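Local coordinates for protein xylan esterase 1 (Thermoanaerobacterium sp. 'JW/SL YS485', PDB 3FCY) that probably removes acetyl groups from xylan and other acetylated substrates, as an alpha/beta-hydrolase of carbohydrate esterase family CE7, at residues Ser73-Asp84 and Trp124-Ala132; Pro232-Leu243 and Cys301-Ala309. All blocks are in the same frame, centred on the assembly; numbering follows the deposited sequence.

Contact 1 (Ser73-Asp84 and Trp124-Ala132)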
# COMPACT_ATOMS: atom_id res chain seq x y z
N SER A 73 -2.31 10.44 -42.87
CA SER A 73 -2.98 10.03 -41.65
C SER A 73 -4.47 10.35 -41.70
O SER A 73 -4.90 11.23 -42.44
CB SER A 73 -2.36 10.75 -40.45
OG SER A 73 -3.15 10.57 -39.29
N SER A 74 -5.26 9.62 -40.92
CA SER A 74 -6.69 9.86 -40.87
C SER A 74 -6.90 11.18 -40.12
O SER A 74 -7.94 11.83 -40.26
CB SER A 74 -7.40 8.72 -40.14
OG SER A 74 -6.87 8.54 -38.84
N PHE A 75 -5.89 11.57 -39.34
CA PHE A 75 -5.94 12.83 -38.60
C PHE A 75 -5.45 13.92 -39.56
O PHE A 75 -4.31 13.88 -40.02
CB PHE A 75 -5.00 12.79 -37.38
CG PHE A 75 -5.02 14.05 -36.55
CD1 PHE A 75 -5.93 14.20 -35.51
CD2 PHE A 75 -4.14 15.09 -36.83
CE1 PHE A 75 -5.96 15.38 -34.75
CE2 PHE A 75 -4.16 16.27 -36.09
CZ PHE A 75 -5.08 16.41 -35.04
N GLN A 76 -6.31 14.89 -39.85
CA GLN A 76 -5.96 15.96 -40.78
C GLN A 76 -6.33 17.36 -40.30
O GLN A 76 -7.39 17.57 -39.72
CB GLN A 76 -6.64 15.71 -42.13
CG GLN A 76 -6.13 14.49 -42.87
CD GLN A 76 -4.70 14.65 -43.31
OE1 GLN A 76 -4.33 15.66 -43.90
NE2 GLN A 76 -3.87 13.64 -43.03
N VAL A 77 -5.44 18.31 -40.56
CA VAL A 77 -5.66 19.71 -40.22
C VAL A 77 -5.38 20.49 -41.50
O VAL A 77 -4.68 20.00 -42.38
CB VAL A 77 -4.73 20.20 -39.09
CG1 VAL A 77 -5.13 19.55 -37.77
CG2 VAL A 77 -3.28 19.88 -39.43
N SER A 78 -5.92 21.70 -41.60
CA SER A 78 -5.73 22.51 -42.80
C SER A 78 -4.40 23.23 -42.90
O SER A 78 -3.97 23.59 -44.00
CB SER A 78 -6.86 23.54 -42.91
OG SER A 78 -6.85 24.43 -41.81
N PHE A 79 -3.73 23.42 -41.77
CA PHE A 79 -2.46 24.15 -41.75
C PHE A 79 -1.19 23.30 -41.78
O PHE A 79 -0.08 23.83 -41.66
CB PHE A 79 -2.42 25.06 -40.53
CG PHE A 79 -2.63 24.34 -39.23
CD1 PHE A 79 -1.55 23.82 -38.53
CD2 PHE A 79 -3.91 24.16 -38.72
CE1 PHE A 79 -1.74 23.13 -37.34
CE2 PHE A 79 -4.11 23.48 -37.53
CZ PHE A 79 -3.03 22.96 -36.84
N ALA A 80 -1.35 22.00 -41.96
CA ALA A 80 -0.19 21.11 -42.02
C ALA A 80 -0.56 19.76 -42.62
O ALA A 80 -1.74 19.42 -42.73
CB ALA A 80 0.40 20.91 -40.62
N GLU A 81 0.46 19.01 -43.01
CA GLU A 81 0.26 17.68 -43.58
C GLU A 81 0.68 16.65 -42.53
O GLU A 81 1.80 16.70 -42.02
CB GLU A 81 1.11 17.50 -44.84
CG GLU A 81 0.62 18.29 -46.05
CD GLU A 81 -0.83 17.99 -46.38
OE1 GLU A 81 -1.21 16.80 -46.44
OE2 GLU A 81 -1.61 18.95 -46.58
N CYS A 82 -0.23 15.74 -42.20
CA CYS A 82 0.05 14.71 -41.21
C CYS A 82 0.24 13.37 -41.90
O CYS A 82 -0.68 12.85 -42.53
CB CYS A 82 -1.10 14.62 -40.20
SG CYS A 82 -1.30 16.11 -39.20
N TYR A 83 1.45 12.83 -41.78
CA TYR A 83 1.79 11.56 -42.41
C TYR A 83 2.32 10.51 -41.44
O TYR A 83 2.98 10.83 -40.44
CB TYR A 83 2.88 11.76 -43.46
CG TYR A 83 2.55 12.71 -44.59
CD1 TYR A 83 1.59 12.38 -45.55
CD2 TYR A 83 3.23 13.92 -44.72
CE1 TYR A 83 1.32 13.24 -46.61
CE2 TYR A 83 2.97 14.78 -45.78
CZ TYR A 83 2.01 14.44 -46.72
OH TYR A 83 1.75 15.29 -47.76
N ASP A 84 2.02 9.25 -41.75
CA ASP A 84 2.54 8.14 -40.99
C ASP A 84 3.76 7.77 -41.82
O ASP A 84 3.64 7.42 -43.00
CB ASP A 84 1.53 6.98 -40.97
CG ASP A 84 0.45 7.19 -39.93
OD1 ASP A 84 -0.74 7.06 -40.27
OD2 ASP A 84 0.80 7.46 -38.76
N TRP A 124 -1.73 13.09 -32.17
CA TRP A 124 -1.20 14.04 -33.15
C TRP A 124 -1.26 15.48 -32.66
O TRP A 124 -0.29 16.22 -32.75
CB TRP A 124 -2.00 13.98 -34.46
CG TRP A 124 -1.85 12.72 -35.23
CD1 TRP A 124 -2.59 11.58 -35.09
CD2 TRP A 124 -0.87 12.44 -36.22
NE1 TRP A 124 -2.13 10.61 -35.94
CE2 TRP A 124 -1.07 11.11 -36.65
CE3 TRP A 124 0.17 13.19 -36.80
CZ2 TRP A 124 -0.27 10.51 -37.63
CZ3 TRP A 124 0.96 12.59 -37.77
CH2 TRP A 124 0.74 11.26 -38.17
N ASN A 125 -2.43 15.85 -32.14
CA ASN A 125 -2.71 17.22 -31.70
C ASN A 125 -1.69 17.93 -30.81
O ASN A 125 -1.38 19.09 -31.06
CB ASN A 125 -4.10 17.28 -31.06
CG ASN A 125 -4.07 17.03 -29.57
OD1 ASN A 125 -3.82 17.95 -28.79
ND2 ASN A 125 -4.31 15.79 -29.16
N ASP A 126 -1.17 17.26 -29.79
CA ASP A 126 -0.22 17.90 -28.89
C ASP A 126 1.18 18.09 -29.48
O ASP A 126 2.07 18.64 -28.83
CB ASP A 126 -0.15 17.14 -27.56
CG ASP A 126 0.26 15.70 -27.72
OD1 ASP A 126 1.45 15.44 -27.99
OD2 ASP A 126 -0.63 14.82 -27.59
N LYS A 127 1.37 17.63 -30.72
CA LYS A 127 2.66 17.80 -31.39
C LYS A 127 2.58 19.12 -32.17
O LYS A 127 3.60 19.66 -32.59
CB LYS A 127 2.92 16.66 -32.38
CG LYS A 127 2.92 15.25 -31.79
CD LYS A 127 3.98 15.09 -30.70
CE LYS A 127 4.00 13.67 -30.14
NZ LYS A 127 2.68 13.26 -29.57
N LEU A 128 1.36 19.62 -32.33
CA LEU A 128 1.13 20.85 -33.08
C LEU A 128 1.62 22.14 -32.42
O LEU A 128 1.64 23.19 -33.06
CB LEU A 128 -0.36 20.98 -33.42
CG LEU A 128 -0.94 19.86 -34.28
CD1 LEU A 128 -2.44 20.08 -34.46
CD2 LEU A 128 -0.22 19.80 -35.63
N ASN A 129 2.00 22.07 -31.15
CA ASN A 129 2.49 23.28 -30.49
C ASN A 129 3.78 23.74 -31.17
O ASN A 129 4.01 24.94 -31.31
CB ASN A 129 2.70 23.03 -28.99
CG ASN A 129 3.71 21.94 -28.70
OD1 ASN A 129 3.85 20.98 -29.46
ND2 ASN A 129 4.41 22.07 -27.58
N TYR A 130 4.60 22.80 -31.61
CA TYR A 130 5.83 23.17 -32.31
C TYR A 130 5.56 23.46 -33.78
O TYR A 130 6.29 24.21 -34.43
CB TYR A 130 6.91 22.09 -32.17
CG TYR A 130 7.63 22.16 -30.85
CD1 TYR A 130 7.13 21.51 -29.72
CD2 TYR A 130 8.80 22.91 -30.71
CE1 TYR A 130 7.77 21.61 -28.49
CE2 TYR A 130 9.45 23.02 -29.49
CZ TYR A 130 8.93 22.36 -28.38
OH TYR A 130 9.57 22.45 -27.16
N VAL A 131 4.49 22.87 -34.32
CA VAL A 131 4.14 23.12 -35.71
C VAL A 131 3.71 24.59 -35.78
O VAL A 131 3.93 25.27 -36.77
CB VAL A 131 2.98 22.21 -36.19
CG1 VAL A 131 2.53 22.61 -37.60
CG2 VAL A 131 3.45 20.75 -36.21
N ALA A 132 3.09 25.07 -34.70
CA ALA A 132 2.66 26.46 -34.63
C ALA A 132 3.88 27.36 -34.78
O ALA A 132 3.77 28.50 -35.25
CB ALA A 132 1.96 26.74 -33.31

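Contact 2 (Pro232-Leu243 and Cys301-Ala309)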
# COMPACT_ATOMS: atom_id res chain seq x y z
N PRO A 232 16.24 11.44 -17.90
CA PRO A 232 16.63 10.30 -18.74
C PRO A 232 16.72 8.94 -18.06
O PRO A 232 17.19 8.80 -16.93
CB PRO A 232 17.96 10.75 -19.33
CG PRO A 232 18.52 11.66 -18.26
CD PRO A 232 17.31 12.46 -17.86
N PHE A 233 16.25 7.94 -18.80
CA PHE A 233 16.24 6.54 -18.41
C PHE A 233 17.37 5.93 -19.24
O PHE A 233 17.85 6.56 -20.18
CB PHE A 233 14.88 5.95 -18.82
CG PHE A 233 14.70 4.48 -18.51
CD1 PHE A 233 14.81 4.00 -17.21
CD2 PHE A 233 14.31 3.60 -19.52
CE1 PHE A 233 14.54 2.66 -16.92
CE2 PHE A 233 14.04 2.27 -19.24
CZ PHE A 233 14.15 1.80 -17.94
N LEU A 234 17.81 4.72 -18.89
CA LEU A 234 18.88 4.03 -19.62
C LEU A 234 20.28 4.59 -19.35
O LEU A 234 21.13 4.62 -20.24
CB LEU A 234 18.62 4.07 -21.13
CG LEU A 234 17.28 3.53 -21.63
CD1 LEU A 234 17.19 3.75 -23.13
CD2 LEU A 234 17.14 2.04 -21.29
N SER A 235 20.52 5.00 -18.11
CA SER A 235 21.81 5.57 -17.76
C SER A 235 22.39 5.05 -16.45
O SER A 235 21.69 4.97 -15.44
CB SER A 235 21.70 7.09 -17.69
OG SER A 235 22.88 7.68 -17.17
N ASP A 236 23.67 4.69 -16.47
CA ASP A 236 24.36 4.27 -15.26
C ASP A 236 23.65 3.12 -14.54
O ASP A 236 23.36 3.20 -13.35
CB ASP A 236 24.45 5.50 -14.35
CG ASP A 236 25.59 5.44 -13.37
OD1 ASP A 236 26.48 4.57 -13.50
OD2 ASP A 236 25.60 6.29 -12.46
N TYR A 237 23.39 2.04 -15.27
CA TYR A 237 22.69 0.87 -14.73
C TYR A 237 23.18 0.39 -13.36
O TYR A 237 22.39 0.26 -12.43
CB TYR A 237 22.77 -0.29 -15.74
CG TYR A 237 22.14 0.06 -17.07
CD1 TYR A 237 20.76 0.27 -17.19
CD2 TYR A 237 22.92 0.19 -18.22
CE1 TYR A 237 20.19 0.61 -18.41
CE2 TYR A 237 22.36 0.53 -19.44
CZ TYR A 237 20.99 0.74 -19.53
OH TYR A 237 20.46 1.09 -20.75
N LYS A 238 24.48 0.15 -13.23
CA LYS A 238 25.07 -0.32 -11.97
C LYS A 238 24.69 0.56 -10.77
O LYS A 238 24.44 0.06 -9.67
CB LYS A 238 26.59 -0.40 -12.11
CG LYS A 238 27.35 -0.86 -10.85
CD LYS A 238 27.21 -2.35 -10.60
CE LYS A 238 28.30 -2.89 -9.67
NZ LYS A 238 28.31 -2.25 -8.31
N ARG A 239 24.66 1.87 -10.99
CA ARG A 239 24.32 2.81 -9.92
C ARG A 239 22.90 2.54 -9.41
O ARG A 239 22.66 2.51 -8.21
CB ARG A 239 24.42 4.25 -10.43
CG ARG A 239 23.97 5.30 -9.42
CD ARG A 239 24.80 5.28 -8.15
NE ARG A 239 24.40 6.35 -7.25
CZ ARG A 239 24.85 6.50 -6.00
NH1 ARG A 239 25.72 5.63 -5.50
NH2 ARG A 239 24.42 7.51 -5.25
N VAL A 240 21.97 2.35 -10.34
CA VAL A 240 20.58 2.07 -9.98
C VAL A 240 20.53 0.84 -9.07
O VAL A 240 19.84 0.83 -8.05
CB VAL A 240 19.72 1.79 -11.23
CG1 VAL A 240 18.29 1.46 -10.82
CG2 VAL A 240 19.75 3.00 -12.17
N TRP A 241 21.26 -0.20 -9.46
CA TRP A 241 21.29 -1.44 -8.70
C TRP A 241 21.92 -1.22 -7.32
O TRP A 241 21.42 -1.76 -6.32
CB TRP A 241 22.06 -2.52 -9.47
CG TRP A 241 22.19 -3.81 -8.72
CD1 TRP A 241 21.24 -4.79 -8.59
CD2 TRP A 241 23.30 -4.22 -7.92
NE1 TRP A 241 21.69 -5.78 -7.76
CE2 TRP A 241 22.96 -5.46 -7.33
CE3 TRP A 241 24.55 -3.66 -7.64
CZ2 TRP A 241 23.82 -6.15 -6.48
CZ3 TRP A 241 25.42 -4.35 -6.79
CH2 TRP A 241 25.05 -5.58 -6.22
N ASP A 242 22.99 -0.42 -7.26
CA ASP A 242 23.66 -0.13 -5.99
C ASP A 242 22.74 0.54 -4.98
O ASP A 242 22.84 0.31 -3.77
CB ASP A 242 24.88 0.77 -6.21
CG ASP A 242 26.01 0.09 -6.96
OD1 ASP A 242 26.08 -1.16 -6.96
OD2 ASP A 242 26.85 0.81 -7.54
N LEU A 243 21.84 1.39 -5.47
CA LEU A 243 20.90 2.11 -4.60
C LEU A 243 19.68 1.27 -4.24
O LEU A 243 18.72 1.78 -3.67
CB LEU A 243 20.44 3.40 -5.29
CG LEU A 243 21.51 4.43 -5.64
CD1 LEU A 243 20.91 5.52 -6.51
CD2 LEU A 243 22.09 5.02 -4.36
N CYS A 301 14.22 7.08 -11.95
CA CYS A 301 15.48 7.41 -12.59
C CYS A 301 16.25 8.23 -11.56
O CYS A 301 16.20 9.47 -11.56
CB CYS A 301 15.27 8.24 -13.86
SG CYS A 301 14.58 7.31 -15.28
N PRO A 302 16.97 7.55 -10.66
CA PRO A 302 17.77 8.17 -9.60
C PRO A 302 18.51 9.41 -10.08
O PRO A 302 19.16 9.38 -11.12
CB PRO A 302 18.72 7.05 -9.19
CG PRO A 302 17.87 5.83 -9.37
CD PRO A 302 17.21 6.09 -10.71
N PRO A 303 18.43 10.51 -9.32
CA PRO A 303 19.09 11.76 -9.68
C PRO A 303 20.56 11.55 -10.06
O PRO A 303 21.05 12.16 -11.00
CB PRO A 303 18.94 12.60 -8.41
CG PRO A 303 17.62 12.14 -7.87
CD PRO A 303 17.71 10.64 -8.04
N SER A 304 21.24 10.68 -9.33
CA SER A 304 22.65 10.40 -9.60
C SER A 304 22.89 9.83 -10.99
O SER A 304 23.89 10.14 -11.63
CB SER A 304 23.22 9.45 -8.53
OG SER A 304 22.50 8.24 -8.46
N THR A 305 21.97 9.00 -11.48
CA THR A 305 22.14 8.43 -12.82
C THR A 305 21.91 9.50 -13.88
O THR A 305 22.47 9.45 -14.97
CB THR A 305 21.17 7.25 -13.07
OG1 THR A 305 19.81 7.73 -13.04
CG2 THR A 305 21.35 6.18 -12.02
N VAL A 306 21.06 10.48 -13.55
CA VAL A 306 20.78 11.57 -14.48
C VAL A 306 21.99 12.50 -14.55
O VAL A 306 22.40 12.92 -15.63
CB VAL A 306 19.52 12.36 -14.04
CG1 VAL A 306 19.32 13.59 -14.93
CG2 VAL A 306 18.30 11.45 -14.13
N PHE A 307 22.58 12.82 -13.39
CA PHE A 307 23.74 13.69 -13.38
C PHE A 307 24.95 13.02 -14.02
O PHE A 307 25.82 13.69 -14.57
CB PHE A 307 24.09 14.15 -11.97
CG PHE A 307 23.43 15.45 -11.59
CD1 PHE A 307 22.21 15.46 -10.92
CD2 PHE A 307 24.01 16.66 -11.94
CE1 PHE A 307 21.57 16.66 -10.62
CE2 PHE A 307 23.38 17.87 -11.64
CZ PHE A 307 22.16 17.87 -10.98
N ALA A 308 25.00 11.69 -13.95
CA ALA A 308 26.11 10.96 -14.56
C ALA A 308 26.11 11.21 -16.06
O ALA A 308 27.15 11.42 -16.67
CB ALA A 308 25.98 9.47 -14.26
N ALA A 309 24.92 11.17 -16.67
CA ALA A 309 24.81 11.40 -18.10
C ALA A 309 25.15 12.86 -18.38
O ALA A 309 25.92 13.17 -19.28
CB ALA A 309 23.40 11.09 -18.59
O HOH W 1 18.13 6.74 -15.16

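Contact 1 (Ser73-Asp84 and Trp124-Ala132)
Phe75 carries CG anti to its backbone N (chi1 -179°) and Trp124 carries CG beside its own (chi1 -68°), and with these torsions the two side chains run antiparallel alongside each other. This joins the loop and strand at the antiparallel edge of the alpha/beta-hydrolase sheet to the 3-10 and helical turn that precedes strand 136-140. The rings are nearly parallel, 6° between the Phe75 ring and the five-membered ring of Trp124, yet they barely overlap. Instead each flat ring offers a face on which the other's CB methylene rests, a CH-pi contact: Trp124 CB sits 3.5 Å from the centroid of the Phe75 ring, and Phe75 CB lies over the indole's five-membered ring. On that same side Cys82 CB comes in off-centre to the six-membered ring, 3.8 Å from Trp124 CZ3; a small side chain suits this place. Ser73 OG stands above the indole plane, displaced toward the rim near CZ2, and accepts from Phe75 N at 2.9 Å, closing an ST turn. Further along, Leu128 CD1 meets Phe79 CZ at the ring edge (3.8 Å), while Val131 CG1 packs on Ala80 CB. Asp335 of a second subunit accepts from the backbone N of both Trp124 and Asn125, so the contact borders a subunit interface. At the far end of the indole, in its plane, Tyr83 O stands 3.2 Å from Trp124 CH2.

Contact 2 (Pro232-Leu243 and Cys301-Ala309)
Arg239 and Ser304 meet edge-on: the guanidinium turns its edge to the serine, whose OG lies in the guanidinium plane, and Arg239 NE donates to Ser304 OG (2.9 Å, N-H...O angle 173°). Two short helices of the alpha/beta-hydrolase fold, 237-242 and 303-309, run nearly antiparallel here, their axes 9.3 Å apart and 162° between their directions. A bend at chi2 turns the arginine chain back, and Leu243 CD2 lies over the centre of the guanidinium face, an apolar lid on a flat cation. Asp31 holds the same pair from outside, bridging to Arg239 NH2 and bonding Ser304 OG. Between the helices Thr305 suits its place by having two unlike branches. Its methyl CG2 packs on Val240 CG2 at 3.6 Å, whereas OG1 donates to Pro302 O at 2.6 Å, in the carbonyl plane and on a lone pair, tying the side chain to the start of its own helix. Ser235 OG donates a hydrogen bond to Thr305 O (2.9 Å), from a position tilted out of the carbonyl plane, and is small enough to lie beside Ala309 CB. Pro232 sets its rigid ring at about a right angle to the branches of Val306, CD to CG1 3.7 Å. Near the predicted catalytic His327, Cys301 SG lies at the edge of the Phe233 ring, 5.1 Å from its centroid. One water donates to both Pro232 O and Thr305 OG1, each at 2.9 Å.

Contacts 1 and 2 lie on opposite sides of the chain's centre, their own centres 35 Å apart and their nearest atoms about 16 Å apart, so the two do not touch. Contact 2 borders the predicted active site: the side chain of Cys301 is about 3 Å from that of His327, the backbone N of Cys301 bonds Asp298, and Phe233 pairs through its backbone with the predicted nucleophile Ser208. The side chain of Phe233 is also about 4 Å from that of Tyr117, a predicted substrate-binding residue. Contact 1 instead faces a second subunit and approaches the calcium site, with Val131 about 9 Å from Tyr345, side chain to side chain.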